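Local coordinates for protein dihydrodipicolinate synthase (Bacillus anthracis, PDB 1XKY) that probably catalyses the condensation of pyruvate with aspartate semialdehyde in the lysine biosynthesis pathway, as a TIM-barrel lyase of the dihydrodipicolinate synthase family, at residues Thr88-Asn92 with Thr93-Ile97; Lys101-Glu105 with Val106-Ala110; Val152-Val156 with Asp157-Arg161; Val160-Ser163 with Glu164-Asn167. All coordinates share one frame; numbering follows the deposited sequence.

Contact 1: residues Thr88-Asn92 with Thr93-Ile97; sequences TGSNN and THASI
Asn92 caps the N terminus of helix 93-105 in a local contact where the loop leaving barrel strand 84-87 folds back over the helix's first turn. A chi1 of 175° swings the Asn92 carboxamide to the side of its own carbonyl carbon, over the first helical turn, where Ala95 N donates to Asn92 OD1 at 3.0 Å along an almost straight N-H...O line of 177°. The donor lies well above the plane of the amide. The methyl of the same residue packs against the amide carbon, Ala95 CB lying 3.6 Å from Asn92 CG.

Ser96 ties the loop to the helix a second time. Its OG accepts from Ser90 N at 2.8 Å, a nearly linear bond, and donates to Asn92 O, also at 2.8 Å. Since Ser96 N donates to the same carbonyl at 2.9 Å, Asn92 O is held by two donors of one residue, the hydroxyl above its carbonyl plane and the amide closer to it. One buried hydroxyl thus bridges two backbone positions of the loop.

Helix 123-135 lies alongside, its His129 and Ile133 packing on Ser96 and its His129 ND1 bonded to Thr93 OG1, while Thr88 rests on strand 110-114 and Asn92 meets Thr61 of a neighbouring subunit.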
loop_
_atom_site.group_PDB
_atom_site.type_symbol
_atom_site.label_atom_id
_atom_site.label_comp_id
_atom_site.label_asym_id
_atom_site.label_seq_id
_atom_site.Cartn_x
_atom_site.Cartn_y
_atom_site.Cartn_z
ATOM N N THR A 88 27.431 9.556 -5.631
ATOM C CA THR A 88 27.517 10.372 -6.846
ATOM C C THR A 88 26.297 10.260 -7.772
ATOM O O THR A 88 26.102 11.106 -8.659
ATOM C CB THR A 88 28.785 10.035 -7.647
ATOM O OG1 THR A 88 28.758 8.660 -8.033
ATOM C CG2 THR A 88 30.034 10.315 -6.836
ATOM N N GLY A 89 25.475 9.232 -7.559
ATOM C CA GLY A 89 24.307 8.996 -8.398
ATOM C C GLY A 89 23.125 9.898 -8.083
ATOM O O GLY A 89 22.748 10.058 -6.924
ATOM N N SER A 90 22.559 10.502 -9.126
ATOM C CA SER A 90 21.308 11.250 -9.022
ATOM C C SER A 90 20.281 10.628 -9.984
ATOM O O SER A 90 20.470 9.506 -10.463
ATOM C CB SER A 90 21.546 12.744 -9.303
ATOM O OG SER A 90 21.982 12.991 -10.629
ATOM N N ASN A 91 19.199 11.351 -10.247
ATOM C CA ASN A 91 18.186 10.936 -11.217
ATOM C C ASN A 91 18.432 11.464 -12.642
ATOM O O ASN A 91 17.556 11.370 -13.513
ATOM C CB ASN A 91 16.780 11.308 -10.714
ATOM C CG ASN A 91 16.537 12.814 -10.637
ATOM O OD1 ASN A 91 15.417 13.244 -10.330
ATOM N ND2 ASN A 91 17.561 13.619 -10.912
ATOM N N ASN A 92 19.631 12.012 -12.853
ATOM C CA ASN A 92 20.096 12.550 -14.130
ATOM C C ASN A 92 21.386 11.806 -14.490
ATOM O O ASN A 92 22.411 11.947 -13.811
ATOM C CB ASN A 92 20.344 14.061 -13.981
ATOM C CG ASN A 92 20.953 14.714 -15.230
ATOM O OD1 ASN A 92 21.620 14.071 -16.028
ATOM N ND2 ASN A 92 20.748 16.017 -15.367
ATOM N N THR A 93 21.338 11.011 -15.555
ATOM C CA THR A 93 22.472 10.135 -15.906
ATOM C C THR A 93 23.738 10.925 -16.282
ATOM O O THR A 93 24.840 10.622 -15.805
ATOM C CB THR A 93 22.094 9.156 -17.054
ATOM O OG1 THR A 93 20.863 8.485 -16.734
ATOM C CG2 THR A 93 23.180 8.116 -17.255
ATOM N N HIS A 94 23.564 11.951 -17.115
ATOM C CA HIS A 94 24.680 12.801 -17.540
ATOM C C HIS A 94 25.366 13.462 -16.334
ATOM O O HIS A 94 26.593 13.422 -16.209
ATOM C CB HIS A 94 24.190 13.865 -18.529
ATOM C CG HIS A 94 25.287 14.703 -19.107
ATOM N ND1 HIS A 94 26.033 14.305 -20.196
ATOM C CD2 HIS A 94 25.769 15.913 -18.742
ATOM C CE1 HIS A 94 26.925 15.237 -20.478
ATOM N NE2 HIS A 94 26.789 16.221 -19.608
ATOM N N ALA A 95 24.569 14.051 -15.446
ATOM C CA ALA A 95 25.108 14.689 -14.246
ATOM C C ALA A 95 25.803 13.667 -13.346
ATOM O O ALA A 95 26.831 13.972 -12.749
ATOM C CB ALA A 95 24.010 15.423 -13.481
ATOM N N SER A 96 25.248 12.457 -13.276
ATOM C CA SER A 96 25.810 11.389 -12.445
ATOM C C SER A 96 27.192 10.956 -12.936
ATOM O O SER A 96 28.091 10.715 -12.126
ATOM C CB SER A 96 24.856 10.188 -12.373
ATOM O OG SER A 96 23.622 10.533 -11.765
ATOM N N ILE A 97 27.358 10.859 -14.253
ATOM C CA ILE A 97 28.674 10.614 -14.857
ATOM C C ILE A 97 29.665 11.738 -14.501
ATOM O O ILE A 97 30.783 11.470 -14.072
ATOM C CB ILE A 97 28.562 10.430 -16.394
ATOM C CG1 ILE A 97 27.930 9.062 -16.702
ATOM C CG2 ILE A 97 29.932 10.570 -17.068
ATOM C CD1 ILE A 97 27.430 8.895 -18.126
#

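Contact 2: residues Lys101-Glu105 with Val106-Ala110; sequences KKATE and VGVDA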
loop_
_atom_site.group_PDB
_atom_site.type_symbol
_atom_site.label_atom_id
_atom_site.label_comp_id
_atom_site.label_asym_id
_atom_site.label_seq_id
_atom_site.Cartn_x
_atom_site.Cartn_y
_atom_site.Cartn_z
ATOM N N LYS A 101 33.070 11.189 -12.149
ATOM C CA LYS A 101 34.426 11.554 -12.592
ATOM C C LYS A 101 35.117 12.408 -11.548
ATOM O O LYS A 101 36.256 12.154 -11.195
ATOM C CB LYS A 101 34.410 12.348 -13.905
ATOM C CG LYS A 101 33.717 11.686 -15.088
ATOM C CD LYS A 101 34.614 10.754 -15.872
ATOM C CE LYS A 101 33.881 10.161 -17.071
ATOM N NZ LYS A 101 33.411 11.202 -18.028
ATOM N N LYS A 102 34.420 13.437 -11.073
ATOM C CA LYS A 102 34.969 14.340 -10.074
ATOM C C LYS A 102 35.333 13.621 -8.772
ATOM O O LYS A 102 36.412 13.842 -8.224
ATOM C CB LYS A 102 34.011 15.506 -9.816
ATOM C CG LYS A 102 33.990 16.530 -10.945
ATOM C CD LYS A 102 32.697 17.310 -10.969
ATOM C CE LYS A 102 32.827 18.614 -11.728
ATOM N NZ LYS A 102 33.509 18.425 -13.043
ATOM N N ALA A 103 34.448 12.754 -8.288
ATOM C CA ALA A 103 34.755 11.924 -7.118
ATOM C C ALA A 103 35.975 11.029 -7.367
ATOM O O ALA A 103 36.843 10.904 -6.504
ATOM C CB ALA A 103 33.554 11.082 -6.720
ATOM N N THR A 104 36.046 10.423 -8.551
ATOM C CA THR A 104 37.173 9.557 -8.893
ATOM C C THR A 104 38.487 10.349 -8.841
ATOM O O THR A 104 39.499 9.860 -8.326
ATOM C CB THR A 104 36.995 8.927 -10.297
ATOM O OG1 THR A 104 35.829 8.101 -10.308
ATOM C CG2 THR A 104 38.206 8.086 -10.696
ATOM N N GLU A 105 38.448 11.577 -9.357
ATOM C CA GLU A 105 39.611 12.460 -9.393
ATOM C C GLU A 105 40.157 12.855 -8.020
ATOM O O GLU A 105 41.354 13.108 -7.892
ATOM C CB GLU A 105 39.281 13.735 -10.168
ATOM C CG GLU A 105 39.136 13.556 -11.664
ATOM C CD GLU A 105 38.508 14.778 -12.335
ATOM O OE1 GLU A 105 38.222 15.775 -11.632
ATOM O OE2 GLU A 105 38.306 14.745 -13.567
ATOM N N VAL A 106 39.299 12.930 -7.003
ATOM C CA VAL A 106 39.765 13.262 -5.646
ATOM C C VAL A 106 40.055 12.046 -4.764
ATOM O O VAL A 106 40.277 12.201 -3.564
ATOM C CB VAL A 106 38.810 14.249 -4.904
ATOM C CG1 VAL A 106 38.590 15.497 -5.736
ATOM C CG2 VAL A 106 37.481 13.587 -4.528
ATOM N N GLY A 107 40.042 10.850 -5.346
ATOM C CA GLY A 107 40.590 9.665 -4.688
ATOM C C GLY A 107 39.670 8.826 -3.821
ATOM O O GLY A 107 40.147 8.072 -2.961
ATOM N N VAL A 108 38.358 8.925 -4.032
ATOM C CA VAL A 108 37.433 8.037 -3.316
ATOM C C VAL A 108 37.676 6.598 -3.801
ATOM O O VAL A 108 38.297 6.376 -4.843
ATOM C CB VAL A 108 35.940 8.432 -3.496
ATOM C CG1 VAL A 108 35.702 9.871 -3.059
ATOM C CG2 VAL A 108 35.458 8.203 -4.940
ATOM N N ASP A 109 37.197 5.623 -3.041
ATOM C CA ASP A 109 37.467 4.218 -3.340
ATOM C C ASP A 109 36.353 3.530 -4.127
ATOM O O ASP A 109 36.574 2.481 -4.736
ATOM C CB ASP A 109 37.734 3.475 -2.036
ATOM C CG ASP A 109 38.912 4.057 -1.284
ATOM O OD1 ASP A 109 38.693 4.712 -0.244
ATOM O OD2 ASP A 109 40.059 3.892 -1.764
ATOM N N ALA A 110 35.162 4.122 -4.095
ATOM C CA ALA A 110 33.993 3.576 -4.749
ATOM C C ALA A 110 32.929 4.649 -4.824
ATOM O O ALA A 110 33.049 5.711 -4.190
ATOM C CB ALA A 110 33.462 2.379 -3.965
HETATM O O HOH W 1 39.804 7.343 -7.226
#
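Val106 adopts chi1 -55°, which places CG2 between its own N and carbonyl carbon and carries that methyl back over the helix end, 3.4 Å from Ala103 O. Val108 repeats the choice (chi1 -56°), and its CG2 reaches the same oxygen, also at 3.4 Å. Two valine methyls from the residues after the helix therefore crowd the Ala103 carbonyl, and the methyl of Ala103 adds an apolar contact, its CB 3.9 Å from Val108 CG2. On the other branch, Val106 CG1 lies near Lys102 O.

The backbone leaves the helix at Val106. Val106 N still donates to Lys102 O at 3.3 Å, with a second, weak bond to Ala103 O. One residue on, Gly107 N turns to Thr104 O at 3.2 Å, coming from well above the carbonyl plane rather than along it. Gly107 has a positive phi of 90°, a left-handed conformation that a residue without a side chain takes up readily. A water donates to both Thr104 O, at 2.8 Å, and Val108 O, bridging the last turn to the outgoing chain.

Tyr71 of helix 64-78 packs on both Ala103 and Val106, and Ala86 of strand 84-87 receives Ala103 and Val108. A glycine of positive phi just past the end of a helix, followed by an apolar residue that packs back on the last turn, is a familiar way for a helix to end; here it delivers the chain from helix 93-105 to strand 110-114, in one of the alpha-to-beta loops of the TIM barrel.

Contact 3: residues Val152-Val156 with Asp157-Arg161; sequences VQISV and DTVVR
Asp157, in the first turn of helix 156-163, brings its CB to 3.8 Å from the hydroxyl OG of the N-cap residue Ser155. Thr158 comes next and makes the closest side-chain approach to that serine: Thr158 OG1 is 3.0 Å from Ser155 OG. Both hydroxyls have partners beyond this pair, and Gln123 OE1 is bonded to Thr158 OG1 and to the backbone N of Ser155, which binds the helix start to helix 123-135. With OG1 beside the backbone N (chi1 -61°), Thr158 CG2 takes the position anti to that N and meets Ile154 CG2 at 3.7 Å, the two side chains crossing at about a right angle.

Ser155 occupies the N-cap of a helix on the outer layer of the TIM barrel, between strands 141-145 and 168-173, and from here the regular helical pattern takes over. Val159 N donates to Ser155 O at 3.0 Å. The Val159 side chain points back at the loop: with CG1 anti to the backbone N (chi1 175°), CG2 is left beside that N, 3.5 Å from Ile154 CG2. Ile154 thus lays a single methyl across both Thr158 and Val159, and the Ile154 side chain also touches Phe130 of helix 123-135.

Val160 N continues the ladder to Val156 O at 2.9 Å. Its CG2 sits close over the same oxygen, at 3.2 Å, and more loosely against Val156 CG1, 4.2 Å away. Ile184 of helix 178-187 packs on Val156 and Val159, while Lys187 reaches Val160.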
loop_
_atom_site.group_PDB
_atom_site.type_symbol
_atom_site.label_atom_id
_atom_site.label_comp_id
_atom_site.label_asym_id
_atom_site.label_seq_id
_atom_site.Cartn_x
_atom_site.Cartn_y
_atom_site.Cartn_z
ATOM N N VAL A 152 10.315 3.551 -7.265
ATOM C CA VAL A 152 10.681 2.382 -8.057
ATOM C C VAL A 152 11.589 1.444 -7.267
ATOM O O VAL A 152 12.300 1.873 -6.359
ATOM C CB VAL A 152 11.387 2.785 -9.364
ATOM C CG1 VAL A 152 10.445 3.579 -10.255
ATOM C CG2 VAL A 152 12.648 3.581 -9.066
ATOM N N GLN A 153 11.560 0.164 -7.622
ATOM C CA GLN A 153 12.574 -0.781 -7.166
ATOM C C GLN A 153 13.476 -1.219 -8.315
ATOM O O GLN A 153 13.031 -1.338 -9.457
ATOM C CB GLN A 153 11.916 -2.001 -6.520
ATOM C CG GLN A 153 10.624 -2.438 -7.190
ATOM C CD GLN A 153 10.851 -3.473 -8.274
ATOM O OE1 GLN A 153 11.441 -4.523 -8.023
ATOM N NE2 GLN A 153 10.383 -3.179 -9.483
ATOM N N ILE A 154 14.747 -1.455 -8.006
ATOM C CA ILE A 154 15.593 -2.302 -8.839
ATOM C C ILE A 154 15.244 -3.776 -8.660
ATOM O O ILE A 154 15.596 -4.389 -7.651
ATOM C CB ILE A 154 17.079 -2.066 -8.514
ATOM C CG1 ILE A 154 17.320 -0.599 -8.154
ATOM C CG2 ILE A 154 17.953 -2.482 -9.686
ATOM C CD1 ILE A 154 18.777 -0.251 -7.948
ATOM N N SER A 155 14.552 -4.340 -9.644
ATOM C CA SER A 155 14.141 -5.737 -9.589
ATOM C C SER A 155 15.340 -6.659 -9.398
ATOM O O SER A 155 16.471 -6.297 -9.723
ATOM C CB SER A 155 13.380 -6.122 -10.860
ATOM O OG SER A 155 14.272 -6.365 -11.934
ATOM N N VAL A 156 15.087 -7.850 -8.866
ATOM C CA VAL A 156 16.131 -8.859 -8.711
ATOM C C VAL A 156 16.852 -9.088 -10.041
ATOM O O VAL A 156 18.078 -9.089 -10.091
ATOM C CB VAL A 156 15.557 -10.202 -8.174
ATOM C CG1 VAL A 156 16.608 -11.317 -8.258
ATOM C CG2 VAL A 156 15.032 -10.035 -6.736
ATOM N N ASP A 157 16.078 -9.264 -11.111
ATOM C CA ASP A 157 16.621 -9.488 -12.452
ATOM C C ASP A 157 17.556 -8.366 -12.904
ATOM O O ASP A 157 18.634 -8.622 -13.440
ATOM C CB ASP A 157 15.482 -9.657 -13.465
ATOM C CG ASP A 157 14.783 -11.021 -13.362
ATOM O OD1 ASP A 157 15.235 -11.910 -12.578
ATOM O OD2 ASP A 157 13.769 -11.202 -14.080
ATOM N N THR A 158 17.146 -7.125 -12.681
ATOM C CA THR A 158 17.966 -5.980 -13.052
ATOM C C THR A 158 19.275 -5.948 -12.258
ATOM O O THR A 158 20.342 -5.664 -12.822
ATOM C CB THR A 158 17.184 -4.672 -12.880
ATOM O OG1 THR A 158 16.035 -4.711 -13.734
ATOM C CG2 THR A 158 18.051 -3.446 -13.233
ATOM N N VAL A 159 19.201 -6.283 -10.968
ATOM C CA VAL A 159 20.392 -6.320 -10.115
ATOM C C VAL A 159 21.349 -7.403 -10.572
ATOM O O VAL A 159 22.557 -7.177 -10.638
ATOM C CB VAL A 159 20.049 -6.514 -8.615
ATOM C CG1 VAL A 159 21.330 -6.658 -7.781
ATOM C CG2 VAL A 159 19.242 -5.342 -8.111
ATOM N N VAL A 160 20.801 -8.568 -10.913
ATOM C CA VAL A 160 21.611 -9.671 -11.418
ATOM C C VAL A 160 22.322 -9.260 -12.715
ATOM O O VAL A 160 23.523 -9.452 -12.843
ATOM C CB VAL A 160 20.773 -10.966 -11.640
ATOM C CG1 VAL A 160 21.614 -12.044 -12.349
ATOM C CG2 VAL A 160 20.236 -11.508 -10.321
ATOM N N ARG A 161 21.589 -8.695 -13.668
ATOM C CA ARG A 161 22.203 -8.217 -14.920
ATOM C C ARG A 161 23.324 -7.214 -14.633
ATOM O O ARG A 161 24.413 -7.311 -15.200
ATOM C CB ARG A 161 21.176 -7.566 -15.842
ATOM C CG ARG A 161 20.110 -8.491 -16.390
ATOM C CD ARG A 161 19.062 -7.687 -17.145
ATOM N NE ARG A 161 19.614 -7.052 -18.341
ATOM C CZ ARG A 161 19.065 -6.018 -18.975
ATOM N NH1 ARG A 161 17.944 -5.475 -18.537
ATOM N NH2 ARG A 161 19.644 -5.522 -20.058
#

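Contact 4: residues Val160-Ser163 with Glu164-Asn167; sequences VRLS and EIEN. With K (potassium ion), chain F.
The last turn of helix 156-163 tightens as it ends: Glu164 N donates to Arg161 O at 3.2 Å, with only a weak bond to Val160 O, and Ile165 N then donates to Leu162 O at 2.9 Å, both main donors standing well above the carbonyl planes. Ser163 turns its hydroxyl back along the helix. A chi1 of 80° sets OG between the backbone N and the carbonyl carbon, from where it donates to Val160 O at 2.6 Å and takes up the carbonyl that Glu164 N holds only weakly.

Glu164 lies back along the turn, its CB 3.4 Å from Arg161 O and its extended chain passing Val160 O. The guanidinium of Arg161 is engaged elsewhere, in a salt bridge with Glu124 and a cation-pi contact with Tyr127. Leu162 and Ile165 run side by side and point the same way, Leu162 CD2 meeting Ile165 CD1 at 3.9 Å; Tyr127 and Phe130 of helix 123-135 pack on Leu162, and Lys131 on Ile165.

Backbone carbonyls at and just past this turn converge on a potassium ion. Ser163 O binds it at 2.7 Å and Ile165 O at 2.8 Å, Glu166 O lies farther off at 3.2 Å, and two waters and Ile168 O from the start of strand 168-173 complete the shell. The ion is held by main-chain and water oxygens alone, a potassium site built where a helix end, the loop after it and the first residue of the next barrel strand meet.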
loop_
_atom_site.group_PDB
_atom_site.type_symbol
_atom_site.label_atom_id
_atom_site.label_comp_id
_atom_site.label_asym_id
_atom_site.label_seq_id
_atom_site.Cartn_x
_atom_site.Cartn_y
_atom_site.Cartn_z
ATOM N N VAL A 160 20.801 -8.568 -10.913
ATOM C CA VAL A 160 21.611 -9.671 -11.418
ATOM C C VAL A 160 22.322 -9.260 -12.715
ATOM O O VAL A 160 23.523 -9.452 -12.843
ATOM C CB VAL A 160 20.773 -10.966 -11.640
ATOM C CG1 VAL A 160 21.614 -12.044 -12.349
ATOM C CG2 VAL A 160 20.236 -11.508 -10.321
ATOM N N ARG A 161 21.589 -8.695 -13.668
ATOM C CA ARG A 161 22.203 -8.217 -14.920
ATOM C C ARG A 161 23.324 -7.214 -14.633
ATOM O O ARG A 161 24.413 -7.311 -15.200
ATOM C CB ARG A 161 21.176 -7.566 -15.842
ATOM C CG ARG A 161 20.110 -8.491 -16.390
ATOM C CD ARG A 161 19.062 -7.687 -17.145
ATOM N NE ARG A 161 19.614 -7.052 -18.341
ATOM C CZ ARG A 161 19.065 -6.018 -18.975
ATOM N NH1 ARG A 161 17.944 -5.475 -18.537
ATOM N NH2 ARG A 161 19.644 -5.522 -20.058
ATOM N N LEU A 162 23.054 -6.251 -13.751
ATOM C CA LEU A 162 24.053 -5.245 -13.395
ATOM C C LEU A 162 25.286 -5.859 -12.710
ATOM O O LEU A 162 26.412 -5.422 -12.959
ATOM C CB LEU A 162 23.425 -4.132 -12.546
ATOM C CG LEU A 162 22.484 -3.214 -13.334
ATOM C CD1 LEU A 162 21.696 -2.305 -12.405
ATOM C CD2 LEU A 162 23.242 -2.394 -14.367
ATOM N N SER A 163 25.072 -6.899 -11.899
ATOM C CA SER A 163 26.166 -7.596 -11.211
ATOM C C SER A 163 27.160 -8.250 -12.179
ATOM O O SER A 163 28.301 -8.520 -11.804
ATOM C CB SER A 163 25.631 -8.663 -10.246
ATOM O OG SER A 163 25.263 -9.848 -10.937
ATOM N N GLU A 164 26.725 -8.513 -13.408
ATOM C CA GLU A 164 27.607 -9.049 -14.435
ATOM C C GLU A 164 28.574 -8.002 -14.989
ATOM O O GLU A 164 29.520 -8.345 -15.682
ATOM C CB GLU A 164 26.790 -9.662 -15.569
ATOM C CG GLU A 164 26.019 -10.897 -15.133
ATOM C CD GLU A 164 25.001 -11.357 -16.149
ATOM O OE1 GLU A 164 25.077 -10.950 -17.329
ATOM O OE2 GLU A 164 24.107 -12.128 -15.762
ATOM N N ILE A 165 28.335 -6.728 -14.704
ATOM C CA ILE A 165 29.261 -5.691 -15.122
ATOM C C ILE A 165 30.402 -5.665 -14.115
ATOM O O ILE A 165 30.164 -5.647 -12.902
ATOM C CB ILE A 165 28.571 -4.336 -15.233
ATOM C CG1 ILE A 165 27.507 -4.410 -16.344
ATOM C CG2 ILE A 165 29.592 -3.232 -15.502
ATOM C CD1 ILE A 165 26.531 -3.287 -16.337
ATOM N N GLU A 166 31.632 -5.681 -14.631
ATOM C CA GLU A 166 32.834 -5.937 -13.840
ATOM C C GLU A 166 32.911 -5.111 -12.550
ATOM O O GLU A 166 33.125 -5.670 -11.476
ATOM C CB GLU A 166 34.086 -5.707 -14.696
ATOM C CG GLU A 166 35.387 -5.897 -13.951
ATOM C CD GLU A 166 36.605 -5.827 -14.856
ATOM O OE1 GLU A 166 37.560 -6.591 -14.600
ATOM O OE2 GLU A 166 36.612 -5.016 -15.817
ATOM N N ASN A 167 32.720 -3.800 -12.645
ATOM C CA ASN A 167 32.915 -2.926 -11.474
ATOM C C ASN A 167 31.660 -2.648 -10.623
ATOM O O ASN A 167 31.717 -1.842 -9.697
ATOM C CB ASN A 167 33.597 -1.611 -11.883
ATOM C CG ASN A 167 32.766 -0.784 -12.836
ATOM O OD1 ASN A 167 31.999 -1.322 -13.634
ATOM N ND2 ASN A 167 32.922 0.535 -12.764
HETATM K K K F . 30.557 -7.462 -10.833
HETATM O O HOH W 2 30.987 -8.560 -8.154
HETATM O O HOH W 3 31.848 -9.222 -12.301
#

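From the N terminus, contact 1 closes the loop from strand 84-87 into helix 93-105, and contact 2 closes the opposite end of that helix, where the chain returns to strand 110-114. The two touch directly, Thr88 CG2 packing on Ala103 CB at 3.6 Å. After strand 141-145 and the short helix 147-150, contact 3 starts helix 156-163, and contact 4, sharing Val160 and Arg161 with it, ends that helix and leads to strand 168-173. None nests in or crosses another: contacts 1, 2 and 3 follow in series, and contact 4 begins on the stretch where contact 3 ends. Helix 123-135 lies between the two helices and touches contacts 1, 3 and 4.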